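Local coordinates for neurotoxin (Clostridium botulinum, PDB 2QN0), which is the zinc-dependent light chain protease of botulinum neurotoxin type C1, which probably cleaves SNARE proteins in nerve cells, at residues A[49-54]-A[161-166]; A[65-70]-A[256-261]; A[171-176]-A[189-194]; A[202-207]-A[375-380]. All blocks are in the same frame, centred on the assembly; numbering follows the deposited sequence.

Interaction 1. Residues A[49-54]-A[161-166]; sequences RFSRNS and PRENII
Arg49 and Phe50 grip the carbonyl of Pro161 where two loops of the zinc protease fold leave the neighbouring parallel strands 43-46 and 156-159 of the mixed sheet. The tight part is this buried end. Pro161 O takes Phe50 N at 3.1 Å and Arg49 NE at 3.0 Å, and the two donors arrive from opposite faces of the carbonyl plane. Bends at chi2 and chi3 fold the arginine back on itself, so that NH2 continues to Arg162 O (2.9 Å, N-H...O 172°) within the guanidinium plane, while Ile165 CG1 lies over one face. NH1 bonds to the carbonyls of Asp73 and Tyr76, which further fixes the group's rotation. Further along, the Phe50 and Arg162 side chains lie side by side, pointing the same way, with Arg162 NE at the ring edge and the ring and guanidinium planes steeply inclined; Phe50 itself packs on strand 190-193.

Toward Arg52 and Asn53 the contact opens to solvent and rests on a carboxylate. One water links Arg52 N to Glu163 OE1, and Ser51 OG, which also accepts from Asn53 N in an ST turn, donates to Glu163 OE2 at 2.7 Å on its syn side. Asn53 ND2 reaches that same OE2 at 3.0 Å from the opposite face, 62° out of the carboxylate plane.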
loop_
_atom_site.group_PDB
_atom_site.type_symbol
_atom_site.label_atom_id
_atom_site.label_comp_id
_atom_site.label_asym_id
_atom_site.label_seq_id
_atom_site.Cartn_x
_atom_site.Cartn_y
_atom_site.Cartn_z
ATOM N N ARG A 49 -11.615 -6.584 -8.528
ATOM C CA ARG A 49 -10.671 -7.646 -8.201
ATOM C C ARG A 49 -9.534 -7.427 -9.201
ATOM O O ARG A 49 -9.766 -6.935 -10.310
ATOM C CB ARG A 49 -11.310 -9.030 -8.390
ATOM C CG ARG A 49 -12.424 -9.339 -7.392
ATOM C CD ARG A 49 -11.905 -9.353 -5.951
ATOM N NE ARG A 49 -11.061 -10.518 -5.672
ATOM C CZ ARG A 49 -11.530 -11.739 -5.430
ATOM N NH1 ARG A 49 -12.839 -11.961 -5.426
ATOM N NH2 ARG A 49 -10.691 -12.742 -5.189
ATOM N N PHE A 50 -8.315 -7.792 -8.815
ATOM C CA PHE A 50 -7.136 -7.578 -9.653
ATOM C C PHE A 50 -6.298 -8.847 -9.796
ATOM O O PHE A 50 -6.151 -9.609 -8.847
ATOM C CB PHE A 50 -6.281 -6.468 -9.017
ATOM C CG PHE A 50 -5.050 -6.089 -9.807
ATOM C CD1 PHE A 50 -5.138 -5.216 -10.888
ATOM C CD2 PHE A 50 -3.798 -6.573 -9.439
ATOM C CE1 PHE A 50 -3.996 -4.825 -11.590
ATOM C CE2 PHE A 50 -2.646 -6.188 -10.135
ATOM C CZ PHE A 50 -2.747 -5.312 -11.213
ATOM N N SER A 51 -5.748 -9.069 -10.983
ATOM C CA SER A 51 -4.905 -10.237 -11.202
ATOM C C SER A 51 -3.816 -9.963 -12.224
ATOM O O SER A 51 -3.973 -9.119 -13.109
ATOM C CB SER A 51 -5.735 -11.438 -11.659
ATOM O OG SER A 51 -4.898 -12.565 -11.878
ATOM N N ARG A 52 -2.705 -10.679 -12.084
ATOM C CA ARG A 52 -1.576 -10.550 -12.993
ATOM C C ARG A 52 -1.350 -11.871 -13.721
ATOM O O ARG A 52 -0.457 -11.981 -14.561
ATOM C CB ARG A 52 -0.313 -10.162 -12.217
ATOM C CG ARG A 52 -0.343 -8.742 -11.662
ATOM C CD ARG A 52 -0.367 -7.737 -12.802
ATOM N NE ARG A 52 0.804 -7.898 -13.655
ATOM C CZ ARG A 52 0.756 -8.043 -14.974
ATOM N NH1 ARG A 52 -0.411 -8.045 -15.606
ATOM N NH2 ARG A 52 1.878 -8.197 -15.662
ATOM N N ASN A 53 -2.167 -12.869 -13.400
ATOM C CA ASN A 53 -2.048 -14.183 -14.029
ATOM C C ASN A 53 -2.871 -14.293 -15.309
ATOM O O ASN A 53 -4.017 -13.847 -15.361
ATOM C CB ASN A 53 -2.496 -15.282 -13.060
ATOM C CG ASN A 53 -1.621 -15.370 -11.830
ATOM O OD1 ASN A 53 -0.399 -15.504 -11.930
ATOM N ND2 ASN A 53 -2.241 -15.304 -10.658
ATOM N N SER A 54 -2.284 -14.888 -16.343
ATOM C CA SER A 54 -2.993 -15.072 -17.604
ATOM C C SER A 54 -4.113 -16.077 -17.344
ATOM O O SER A 54 -3.965 -16.967 -16.507
ATOM C CB SER A 54 -2.038 -15.603 -18.676
ATOM O OG SER A 54 -1.426 -16.810 -18.258
ATOM N N PRO A 161 -8.847 -7.201 -3.758
ATOM C CA PRO A 161 -7.927 -8.339 -3.666
ATOM C C PRO A 161 -7.667 -9.092 -4.960
ATOM O O PRO A 161 -8.439 -9.016 -5.921
ATOM C CB PRO A 161 -8.600 -9.254 -2.640
ATOM C CG PRO A 161 -9.466 -8.335 -1.850
ATOM C CD PRO A 161 -10.020 -7.412 -2.896
ATOM N N ARG A 162 -6.563 -9.828 -4.968
ATOM C CA ARG A 162 -6.212 -10.661 -6.104
ATOM C C ARG A 162 -6.889 -11.995 -5.791
ATOM O O ARG A 162 -7.920 -12.017 -5.113
ATOM C CB ARG A 162 -4.697 -10.839 -6.199
ATOM C CG ARG A 162 -3.924 -9.534 -6.406
ATOM C CD ARG A 162 -2.518 -9.831 -6.904
ATOM N NE ARG A 162 -1.676 -8.643 -7.030
ATOM C CZ ARG A 162 -0.495 -8.640 -7.645
ATOM N NH1 ARG A 162 -0.028 -9.758 -8.188
ATOM N NH2 ARG A 162 0.222 -7.529 -7.716
ATOM N N GLU A 163 -6.312 -13.101 -6.252
ATOM C CA GLU A 163 -6.902 -14.417 -6.006
ATOM C C GLU A 163 -7.156 -14.720 -4.527
ATOM O O GLU A 163 -8.276 -15.075 -4.148
ATOM C CB GLU A 163 -6.026 -15.519 -6.619
ATOM C CG GLU A 163 -6.068 -15.591 -8.148
ATOM C CD GLU A 163 -5.193 -14.551 -8.835
ATOM O OE1 GLU A 163 -4.571 -13.724 -8.137
ATOM O OE2 GLU A 163 -5.124 -14.565 -10.086
ATOM N N ASN A 164 -6.127 -14.586 -3.694
ATOM C CA ASN A 164 -6.266 -14.849 -2.260
ATOM C C ASN A 164 -6.705 -13.569 -1.552
ATOM O O ASN A 164 -5.924 -12.631 -1.396
ATOM C CB ASN A 164 -4.933 -15.343 -1.680
ATOM C CG ASN A 164 -5.052 -15.779 -0.232
ATOM O OD1 ASN A 164 -6.069 -15.546 0.417
ATOM N ND2 ASN A 164 -3.998 -16.406 0.289
ATOM N N ILE A 165 -7.960 -13.542 -1.116
ATOM C CA ILE A 165 -8.529 -12.376 -0.457
ATOM C C ILE A 165 -7.843 -11.946 0.838
ATOM O O ILE A 165 -7.870 -10.767 1.186
ATOM C CB ILE A 165 -10.046 -12.592 -0.215
ATOM C CG1 ILE A 165 -10.758 -12.668 -1.570
ATOM C CG2 ILE A 165 -10.629 -11.466 0.628
ATOM C CD1 ILE A 165 -12.240 -13.007 -1.486
ATOM N N ILE A 166 -7.216 -12.877 1.550
ATOM C CA ILE A 166 -6.554 -12.494 2.792
ATOM C C ILE A 166 -5.039 -12.370 2.679
ATOM O O ILE A 166 -4.318 -12.512 3.669
ATOM C CB ILE A 166 -6.907 -13.452 3.954
ATOM C CG1 ILE A 166 -6.588 -14.897 3.574
ATOM C CG2 ILE A 166 -8.376 -13.291 4.315
ATOM C CD1 ILE A 166 -6.807 -15.889 4.709
HETATM O O HOH W 1 -10.995 -15.454 -4.689
HETATM O O HOH W 2 -2.344 -12.214 -9.486
#

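Interaction 2. Residues A[65-70]-A[256-261]; sequences TSPKSG and IFYSQY
Pro67 lays its CB over the centre of the Tyr261 ring, 3.3 Å from the centroid and only 4° off the normal, a CH-pi contact with nearly perpendicular approach. The same proline ring is met by Tyr258, whose CD1 comes within 3.4 Å of Pro67 CG. Its side chain crosses the proline at about a right angle, and further along the tyrosine Ser66 CB approaches OH at 3.8 Å. Pro67 follows a cis peptide bond, and its ring is wedged between two aromatic side chains of one turn: residues 256-261 join strands 248-253 and 261-266, and they meet the long loop that precedes helix 80-97 at the protein surface. Tyr261 CG sits between its backbone N and carbonyl carbon (chi1 58°), which brings the ring face against the proline. The polar link is at Ser69, where OG accepts from Ile256 N at 3.2 Å with an N-H...O angle of 163°. Ile256 CG2 packs against that hydroxyl, 3.3 Å from Ser69 OG. Lys68, whose CB points away from residues 256-261, forms a salt bridge with Asp167.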
loop_
_atom_site.group_PDB
_atom_site.type_symbol
_atom_site.label_atom_id
_atom_site.label_comp_id
_atom_site.label_asym_id
_atom_site.label_seq_id
_atom_site.Cartn_x
_atom_site.Cartn_y
_atom_site.Cartn_z
ATOM N N THR A 65 -1.134 -24.735 -2.214
ATOM C CA THR A 65 -0.365 -23.497 -2.248
ATOM C C THR A 65 0.031 -23.139 -0.818
ATOM O O THR A 65 0.938 -22.336 -0.588
ATOM C CB THR A 65 -1.196 -22.340 -2.843
ATOM O OG1 THR A 65 -1.735 -22.738 -4.110
ATOM C CG2 THR A 65 -0.325 -21.106 -3.041
ATOM N N SER A 66 -0.662 -23.751 0.138
ATOM C CA SER A 66 -0.413 -23.535 1.558
ATOM C C SER A 66 1.042 -23.874 1.883
ATOM O O SER A 66 1.825 -24.176 0.982
ATOM C CB SER A 66 -1.366 -24.408 2.382
ATOM O OG SER A 66 -2.716 -24.049 2.147
ATOM N N PRO A 67 1.432 -23.837 3.171
ATOM C CA PRO A 67 0.694 -23.514 4.399
ATOM C C PRO A 67 0.010 -22.148 4.380
ATOM O O PRO A 67 -0.885 -21.883 5.180
ATOM C CB PRO A 67 1.772 -23.594 5.475
ATOM C CG PRO A 67 2.689 -24.640 4.943
ATOM C CD PRO A 67 2.810 -24.239 3.497
ATOM N N LYS A 68 0.445 -21.289 3.464
ATOM C CA LYS A 68 -0.104 -19.945 3.328
ATOM C C LYS A 68 -1.621 -19.925 3.503
ATOM O O LYS A 68 -2.350 -20.581 2.756
ATOM C CB LYS A 68 0.261 -19.379 1.953
ATOM C CG LYS A 68 0.020 -17.887 1.791
ATOM C CD LYS A 68 0.939 -17.077 2.694
ATOM C CE LYS A 68 0.911 -15.604 2.324
ATOM N NZ LYS A 68 -0.468 -15.049 2.372
ATOM N N SER A 69 -2.090 -19.174 4.495
ATOM C CA SER A 69 -3.521 -19.062 4.760
ATOM C C SER A 69 -4.201 -18.379 3.581
ATOM O O SER A 69 -3.707 -17.371 3.071
ATOM C CB SER A 69 -3.767 -18.245 6.031
ATOM O OG SER A 69 -3.161 -18.855 7.158
ATOM N N GLY A 70 -5.335 -18.926 3.152
ATOM C CA GLY A 70 -6.046 -18.343 2.028
ATOM C C GLY A 70 -7.558 -18.338 2.168
ATOM O O GLY A 70 -8.135 -19.124 2.921
ATOM N N ILE A 256 -3.359 -20.435 9.893
ATOM C CA ILE A 256 -4.654 -20.632 10.535
ATOM C C ILE A 256 -5.011 -22.103 10.764
ATOM O O ILE A 256 -5.989 -22.409 11.448
ATOM C CB ILE A 256 -5.781 -19.968 9.706
ATOM C CG1 ILE A 256 -5.914 -20.655 8.345
ATOM C CG2 ILE A 256 -5.467 -18.496 9.494
ATOM C CD1 ILE A 256 -7.020 -20.083 7.471
ATOM N N PHE A 257 -4.217 -23.004 10.189
ATOM C CA PHE A 257 -4.439 -24.441 10.328
ATOM C C PHE A 257 -3.150 -25.190 10.674
ATOM O O PHE A 257 -2.988 -25.675 11.794
ATOM C CB PHE A 257 -5.017 -25.020 9.033
ATOM C CG PHE A 257 -6.364 -24.464 8.662
ATOM C CD1 PHE A 257 -7.430 -24.535 9.552
ATOM C CD2 PHE A 257 -6.570 -23.888 7.413
ATOM C CE1 PHE A 257 -8.686 -24.038 9.204
ATOM C CE2 PHE A 257 -7.820 -23.388 7.055
ATOM C CZ PHE A 257 -8.880 -23.464 7.952
ATOM N N TYR A 258 -2.242 -25.281 9.702
ATOM C CA TYR A 258 -0.964 -25.976 9.871
ATOM C C TYR A 258 -0.167 -25.531 11.092
ATOM O O TYR A 258 -0.488 -24.530 11.732
ATOM C CB TYR A 258 -0.076 -25.789 8.635
ATOM C CG TYR A 258 -0.614 -26.363 7.341
ATOM C CD1 TYR A 258 0.222 -26.512 6.235
ATOM C CD2 TYR A 258 -1.950 -26.744 7.212
ATOM C CE1 TYR A 258 -0.254 -27.025 5.034
ATOM C CE2 TYR A 258 -2.437 -27.258 6.010
ATOM C CZ TYR A 258 -1.582 -27.395 4.926
ATOM O OH TYR A 258 -2.049 -27.903 3.736
ATOM N N SER A 259 0.882 -26.288 11.400
ATOM C CA SER A 259 1.752 -25.987 12.529
ATOM C C SER A 259 3.009 -25.284 12.023
ATOM O O SER A 259 3.200 -25.128 10.819
ATOM C CB SER A 259 2.137 -27.272 13.270
ATOM O OG SER A 259 2.853 -28.159 12.429
ATOM N N GLN A 260 3.862 -24.874 12.955
ATOM C CA GLN A 260 5.097 -24.166 12.635
ATOM C C GLN A 260 5.774 -24.655 11.357
ATOM O O GLN A 260 6.229 -25.798 11.282
ATOM C CB GLN A 260 6.064 -24.280 13.813
ATOM C CG GLN A 260 7.146 -23.227 13.827
ATOM C CD GLN A 260 7.839 -23.150 15.166
ATOM O OE1 GLN A 260 8.467 -24.115 15.606
ATOM N NE2 GLN A 260 7.724 -22.004 15.829
ATOM N N TYR A 261 5.828 -23.782 10.354
ATOM C CA TYR A 261 6.447 -24.095 9.068
ATOM C C TYR A 261 7.417 -22.986 8.656
ATOM O O TYR A 261 7.240 -21.831 9.027
ATOM C CB TYR A 261 5.369 -24.279 7.997
ATOM C CG TYR A 261 4.470 -23.081 7.812
ATOM C CD1 TYR A 261 4.795 -22.069 6.907
ATOM C CD2 TYR A 261 3.301 -22.945 8.559
ATOM C CE1 TYR A 261 3.978 -20.951 6.754
ATOM C CE2 TYR A 261 2.481 -21.832 8.415
ATOM C CZ TYR A 261 2.825 -20.840 7.514
ATOM O OH TYR A 261 2.019 -19.734 7.384
#

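Interaction 3. Residues A[171-176]-A[189-194]; sequences STFKLT and LSIISI
Ser171 and Ile191 form an antiparallel hydrogen-bonded pair that joins strand 169-171, at one margin of the mixed sheet, to strand 190-193. Both backbone bonds are made: Ser171 N gives to Ile191 O at 3.0 Å, and Ile191 N gives to Ser171 O at 2.9 Å with an N-H...O angle of 166°. Ser171 O also receives a CA-H contact from Ser190, 3.4 Å from its CA.

Past this pair the direct strand pairing gives way to water. A single molecule accepts from Phe173 N at 2.7 Å and probably donates to Leu189 O, 2.8 Å away, bridging the two backbones where they diverge. On its other edge strand 190-193 bonds to strand 156-159: Ile192 shares backbone hydrogen bonds with Ile157 and Thr159. The Ser190 hydroxyl bonds to Asn237 ND2 just past the end of helix 223-238, the helix carrying the zinc ligands His229 and His233; across the contact, the methyl CG2 of Thr172 rests near Ser190 OG. Ser193 OG is engaged by Thr159 OG1.

The apolar part lies on the face bearing Ile191. With CG beside its own backbone N (chi1 -50°), Phe173 turns its ring back toward Ile191, which it crosses at about a right angle. Ile191 CB lies in the plane of the ring at its edge, while Ile191 CD1 approaches obliquely, 3.5 Å from Phe173 CE2.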
loop_
_atom_site.group_PDB
_atom_site.type_symbol
_atom_site.label_atom_id
_atom_site.label_comp_id
_atom_site.label_asym_id
_atom_site.label_seq_id
_atom_site.Cartn_x
_atom_site.Cartn_y
_atom_site.Cartn_z
ATOM N N SER A 171 2.542 -3.945 -5.356
ATOM C CA SER A 171 3.529 -4.225 -6.393
ATOM C C SER A 171 3.785 -3.049 -7.319
ATOM O O SER A 171 2.965 -2.134 -7.421
ATOM C CB SER A 171 3.055 -5.396 -7.266
ATOM O OG SER A 171 2.538 -6.465 -6.493
ATOM N N THR A 172 4.941 -3.077 -7.977
ATOM C CA THR A 172 5.271 -2.079 -8.989
ATOM C C THR A 172 5.482 -2.956 -10.222
ATOM O O THR A 172 5.616 -4.177 -10.099
ATOM C CB THR A 172 6.546 -1.266 -8.669
ATOM O OG1 THR A 172 7.673 -2.139 -8.551
ATOM C CG2 THR A 172 6.351 -0.482 -7.371
ATOM N N PHE A 173 5.514 -2.352 -11.400
ATOM C CA PHE A 173 5.641 -3.127 -12.627
ATOM C C PHE A 173 6.642 -2.511 -13.584
ATOM O O PHE A 173 6.881 -1.309 -13.548
ATOM C CB PHE A 173 4.262 -3.217 -13.277
ATOM C CG PHE A 173 3.185 -3.648 -12.322
ATOM C CD1 PHE A 173 2.871 -4.991 -12.166
ATOM C CD2 PHE A 173 2.534 -2.711 -11.523
ATOM C CE1 PHE A 173 1.927 -5.400 -11.225
ATOM C CE2 PHE A 173 1.592 -3.110 -10.580
ATOM C CZ PHE A 173 1.290 -4.456 -10.431
ATOM N N LYS A 174 7.223 -3.339 -14.446
ATOM C CA LYS A 174 8.212 -2.849 -15.392
ATOM C C LYS A 174 8.159 -3.621 -16.702
ATOM O O LYS A 174 7.591 -4.714 -16.769
ATOM C CB LYS A 174 9.613 -2.999 -14.796
ATOM C CG LYS A 174 10.045 -4.458 -14.664
ATOM C CD LYS A 174 11.466 -4.591 -14.149
ATOM C CE LYS A 174 11.903 -6.045 -14.133
ATOM N NZ LYS A 174 11.921 -6.632 -15.504
ATOM N N LEU A 175 8.755 -3.045 -17.742
ATOM C CA LEU A 175 8.811 -3.709 -19.036
ATOM C C LEU A 175 9.895 -4.780 -18.920
ATOM O O LEU A 175 10.805 -4.663 -18.096
ATOM C CB LEU A 175 9.165 -2.710 -20.141
ATOM C CG LEU A 175 8.169 -1.570 -20.368
ATOM C CD1 LEU A 175 8.658 -0.688 -21.509
ATOM C CD2 LEU A 175 6.793 -2.138 -20.687
ATOM N N THR A 176 9.796 -5.815 -19.745
ATOM C CA THR A 176 10.740 -6.930 -19.723
ATOM C C THR A 176 12.230 -6.588 -19.641
ATOM O O THR A 176 12.943 -7.119 -18.789
ATOM C CB THR A 176 10.529 -7.845 -20.949
ATOM O OG1 THR A 176 9.172 -8.307 -20.971
ATOM C CG2 THR A 176 11.459 -9.046 -20.884
ATOM N N LEU A 189 5.017 3.779 -9.901
ATOM C CA LEU A 189 3.618 3.644 -9.512
ATOM C C LEU A 189 3.421 2.319 -8.776
ATOM O O LEU A 189 3.964 1.291 -9.182
ATOM C CB LEU A 189 2.728 3.681 -10.764
ATOM C CG LEU A 189 1.226 3.438 -10.602
ATOM C CD1 LEU A 189 0.484 4.098 -11.755
ATOM C CD2 LEU A 189 0.937 1.937 -10.550
ATOM N N SER A 190 2.644 2.351 -7.695
ATOM C CA SER A 190 2.357 1.148 -6.919
ATOM C C SER A 190 0.879 0.794 -7.016
ATOM O O SER A 190 0.030 1.677 -7.066
ATOM C CB SER A 190 2.672 1.354 -5.429
ATOM O OG SER A 190 4.059 1.464 -5.169
ATOM N N ILE A 191 0.584 -0.498 -7.053
ATOM C CA ILE A 191 -0.799 -0.958 -7.046
ATOM C C ILE A 191 -0.922 -1.794 -5.782
ATOM O O ILE A 191 -0.144 -2.725 -5.563
ATOM C CB ILE A 191 -1.153 -1.829 -8.272
ATOM C CG1 ILE A 191 -1.228 -0.949 -9.525
ATOM C CG2 ILE A 191 -2.492 -2.540 -8.033
ATOM C CD1 ILE A 191 -1.645 -1.690 -10.789
ATOM N N ILE A 192 -1.877 -1.427 -4.936
ATOM C CA ILE A 192 -2.131 -2.134 -3.687
ATOM C C ILE A 192 -3.446 -2.893 -3.842
ATOM O O ILE A 192 -4.487 -2.277 -4.056
ATOM C CB ILE A 192 -2.281 -1.143 -2.505
ATOM C CG1 ILE A 192 -0.955 -0.416 -2.251
ATOM C CG2 ILE A 192 -2.737 -1.890 -1.249
ATOM C CD1 ILE A 192 -1.037 0.656 -1.162
ATOM N N SER A 193 -3.396 -4.221 -3.747
ATOM C CA SER A 193 -4.598 -5.056 -3.868
ATOM C C SER A 193 -4.926 -5.522 -2.457
ATOM O O SER A 193 -4.125 -6.209 -1.812
ATOM C CB SER A 193 -4.324 -6.236 -4.796
ATOM O OG SER A 193 -3.943 -5.760 -6.076
ATOM N N ILE A 194 -6.121 -5.181 -1.987
ATOM C CA ILE A 194 -6.461 -5.469 -0.605
ATOM C C ILE A 194 -7.950 -5.344 -0.286
ATOM O O ILE A 194 -8.718 -4.764 -1.053
ATOM C CB ILE A 194 -5.712 -4.436 0.267
ATOM C CG1 ILE A 194 -5.893 -4.704 1.757
ATOM C CG2 ILE A 194 -6.232 -3.034 -0.077
ATOM C CD1 ILE A 194 -5.107 -3.728 2.625
HETATM O O HOH W 3 4.803 0.245 -11.641
#

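Interaction 4. Residues A[202-207]-A[375-380]; sequences YSNATN and YLSNVY
Ser203 and Tyr380 meet through their hydroxyls, OG and OH lying 2.8 Å apart in a hydrogen bond whose donor is not settled. The tyrosine comes edge-on: Tyr202 C and Ser203 N lie in its ring plane, and CE2 stands 3.6 Å from Ser203 N. Ser203 OG is placed for this by a chi1 of 60°, which sets it between backbone N and carbonyl carbon. Ser377 OG lies 3.2 Å from Asn204 O, but its proton also has Ile374 O as a stronger acceptor, so the bond across the contact remains uncertain.

Waters form the next shell. One accepts from Ser203 N and donates to Asn378 O at 2.7 Å; a second accepts from both Asn204 ND2 and Asn378 N, the latter at 2.9 Å. Asn204 CG, anti to its backbone N (chi1 179°), projects its amide toward this second water, and the residue is the centre of an inverse gamma turn.

Beyond them, backbone bonds hold the loops in place: Tyr202 to Phe219, Asn204 to Lys373 and Tyr380 to Thr201. Asn378 OD1 is held by Ser254 OG. The arrangement thus joins the loop after strand 201-202 to the one before strand 383-384 in the protease domain. With the direct side-chain bond made between two hydroxyls and much of the rest carried by water, the join is polar without a charged pair across it.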
loop_
_atom_site.group_PDB
_atom_site.type_symbol
_atom_site.label_atom_id
_atom_site.label_comp_id
_atom_site.label_asym_id
_atom_site.label_seq_id
_atom_site.Cartn_x
_atom_site.Cartn_y
_atom_site.Cartn_z
ATOM N N TYR A 202 -4.940 -12.807 15.998
ATOM C CA TYR A 202 -3.735 -13.235 16.709
ATOM C C TYR A 202 -3.929 -13.169 18.222
ATOM O O TYR A 202 -4.905 -12.592 18.704
ATOM C CB TYR A 202 -2.593 -12.294 16.321
ATOM C CG TYR A 202 -2.980 -10.847 16.558
ATOM C CD1 TYR A 202 -2.810 -10.254 17.812
ATOM C CD2 TYR A 202 -3.652 -10.120 15.575
ATOM C CE1 TYR A 202 -3.310 -8.983 18.084
ATOM C CE2 TYR A 202 -4.159 -8.846 15.839
ATOM C CZ TYR A 202 -3.990 -8.289 17.096
ATOM O OH TYR A 202 -4.539 -7.058 17.382
ATOM N N SER A 203 -2.988 -13.755 18.964
ATOM C CA SER A 203 -3.020 -13.729 20.425
ATOM C C SER A 203 -1.692 -13.183 20.961
ATOM O O SER A 203 -1.615 -12.724 22.101
ATOM C CB SER A 203 -3.286 -15.128 20.998
ATOM O OG SER A 203 -2.294 -16.059 20.609
ATOM N N ASN A 204 -0.649 -13.238 20.134
ATOM C CA ASN A 204 0.669 -12.724 20.515
ATOM C C ASN A 204 0.627 -11.251 20.129
ATOM O O ASN A 204 1.017 -10.879 19.022
ATOM C CB ASN A 204 1.767 -13.458 19.732
ATOM C CG ASN A 204 3.160 -12.954 20.058
ATOM O OD1 ASN A 204 3.368 -12.247 21.044
ATOM N ND2 ASN A 204 4.128 -13.328 19.230
ATOM N N ALA A 205 0.147 -10.428 21.059
ATOM C CA ALA A 205 -0.044 -8.997 20.836
ATOM C C ALA A 205 0.929 -8.050 21.529
ATOM O O ALA A 205 1.624 -8.424 22.470
ATOM C CB ALA A 205 -1.474 -8.626 21.220
ATOM N N THR A 206 0.945 -6.803 21.067
ATOM C CA THR A 206 1.839 -5.791 21.619
ATOM C C THR A 206 1.436 -5.285 22.995
ATOM O O THR A 206 2.294 -5.017 23.833
ATOM C CB THR A 206 1.950 -4.563 20.689
ATOM O OG1 THR A 206 0.655 -3.980 20.511
ATOM C CG2 THR A 206 2.515 -4.966 19.343
ATOM N N ASN A 207 0.134 -5.152 23.225
ATOM C CA ASN A 207 -0.361 -4.650 24.499
ATOM C C ASN A 207 -0.799 -5.736 25.473
ATOM O O ASN A 207 -1.660 -6.558 25.165
ATOM C CB ASN A 207 -1.529 -3.688 24.263
ATOM C CG ASN A 207 -1.098 -2.412 23.564
ATOM O OD1 ASN A 207 -0.470 -1.547 24.166
ATOM N ND2 ASN A 207 -1.425 -2.299 22.285
ATOM N N TYR A 375 5.455 -9.459 12.906
ATOM C CA TYR A 375 4.857 -9.708 11.600
ATOM C C TYR A 375 4.484 -11.184 11.446
ATOM O O TYR A 375 3.467 -11.516 10.839
ATOM C CB TYR A 375 5.831 -9.301 10.492
ATOM C CG TYR A 375 5.298 -9.540 9.099
ATOM C CD1 TYR A 375 4.259 -8.765 8.585
ATOM C CD2 TYR A 375 5.826 -10.553 8.296
ATOM C CE1 TYR A 375 3.756 -8.993 7.299
ATOM C CE2 TYR A 375 5.333 -10.786 7.012
ATOM C CZ TYR A 375 4.298 -10.002 6.521
ATOM O OH TYR A 375 3.808 -10.227 5.254
ATOM N N LEU A 376 5.306 -12.071 12.000
ATOM C CA LEU A 376 5.043 -13.504 11.901
ATOM C C LEU A 376 4.273 -14.092 13.083
ATOM O O LEU A 376 4.427 -15.273 13.400
ATOM C CB LEU A 376 6.359 -14.271 11.709
ATOM C CG LEU A 376 7.119 -13.953 10.417
ATOM C CD1 LEU A 376 8.398 -14.790 10.360
ATOM C CD2 LEU A 376 6.231 -14.234 9.208
ATOM N N SER A 377 3.457 -13.274 13.743
ATOM C CA SER A 377 2.652 -13.764 14.862
ATOM C C SER A 377 1.780 -14.889 14.327
ATOM O O SER A 377 1.325 -14.832 13.184
ATOM C CB SER A 377 1.734 -12.662 15.411
ATOM O OG SER A 377 2.413 -11.772 16.286
ATOM N N ASN A 378 1.551 -15.918 15.137
ATOM C CA ASN A 378 0.694 -17.007 14.692
ATOM C C ASN A 378 -0.686 -16.401 14.472
ATOM O O ASN A 378 -1.066 -15.457 15.161
ATOM C CB ASN A 378 0.615 -18.103 15.750
ATOM C CG ASN A 378 1.958 -18.732 16.032
ATOM O OD1 ASN A 378 2.819 -18.796 15.155
ATOM N ND2 ASN A 378 2.141 -19.215 17.254
ATOM N N VAL A 379 -1.430 -16.931 13.511
ATOM C CA VAL A 379 -2.756 -16.401 13.235
ATOM C C VAL A 379 -3.835 -17.457 13.406
ATOM O O VAL A 379 -3.559 -18.657 13.417
ATOM C CB VAL A 379 -2.838 -15.802 11.813
ATOM C CG1 VAL A 379 -1.836 -14.658 11.682
ATOM C CG2 VAL A 379 -2.558 -16.874 10.771
ATOM N N TYR A 380 -5.069 -16.997 13.552
ATOM C CA TYR A 380 -6.203 -17.890 13.735
ATOM C C TYR A 380 -7.203 -17.646 12.618
ATOM O O TYR A 380 -6.837 -17.133 11.562
ATOM C CB TYR A 380 -6.837 -17.630 15.100
ATOM C CG TYR A 380 -5.869 -17.836 16.239
ATOM C CD1 TYR A 380 -5.543 -19.119 16.679
ATOM C CD2 TYR A 380 -5.247 -16.751 16.855
ATOM C CE1 TYR A 380 -4.621 -19.315 17.707
ATOM C CE2 TYR A 380 -4.323 -16.936 17.880
ATOM C CZ TYR A 380 -4.015 -18.217 18.302
ATOM O OH TYR A 380 -3.106 -18.398 19.319
HETATM O O HOH W 4 -0.667 -14.991 17.763
HETATM O O HOH W 5 0.569 -17.103 19.139
HETATM O O HOH W 6 3.188 -15.846 17.583
#

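From the N terminus, residues 49-54 and 65-70 occupy one long loop before helix 80-97. Interaction 1 joins its start to the loop after strand 156-159, closing before interaction 3 makes a short 13-residue closure at the sheet margin. Interaction 2 carries the same long loop to the turn before strand 261-266; it crosses interaction 1 and encloses interaction 3. Interaction 4 runs from the loop after strand 201-202 to residues 375-380 and crosses interaction 2. Spatially, interaction 1 touches interaction 3 through Arg52 and Phe173, and interaction 2 through Asn164 and Ser69. Interaction 2 meets interaction 4 at Ile256 and Val379, so a continuous series runs from sheet to C-terminal loops.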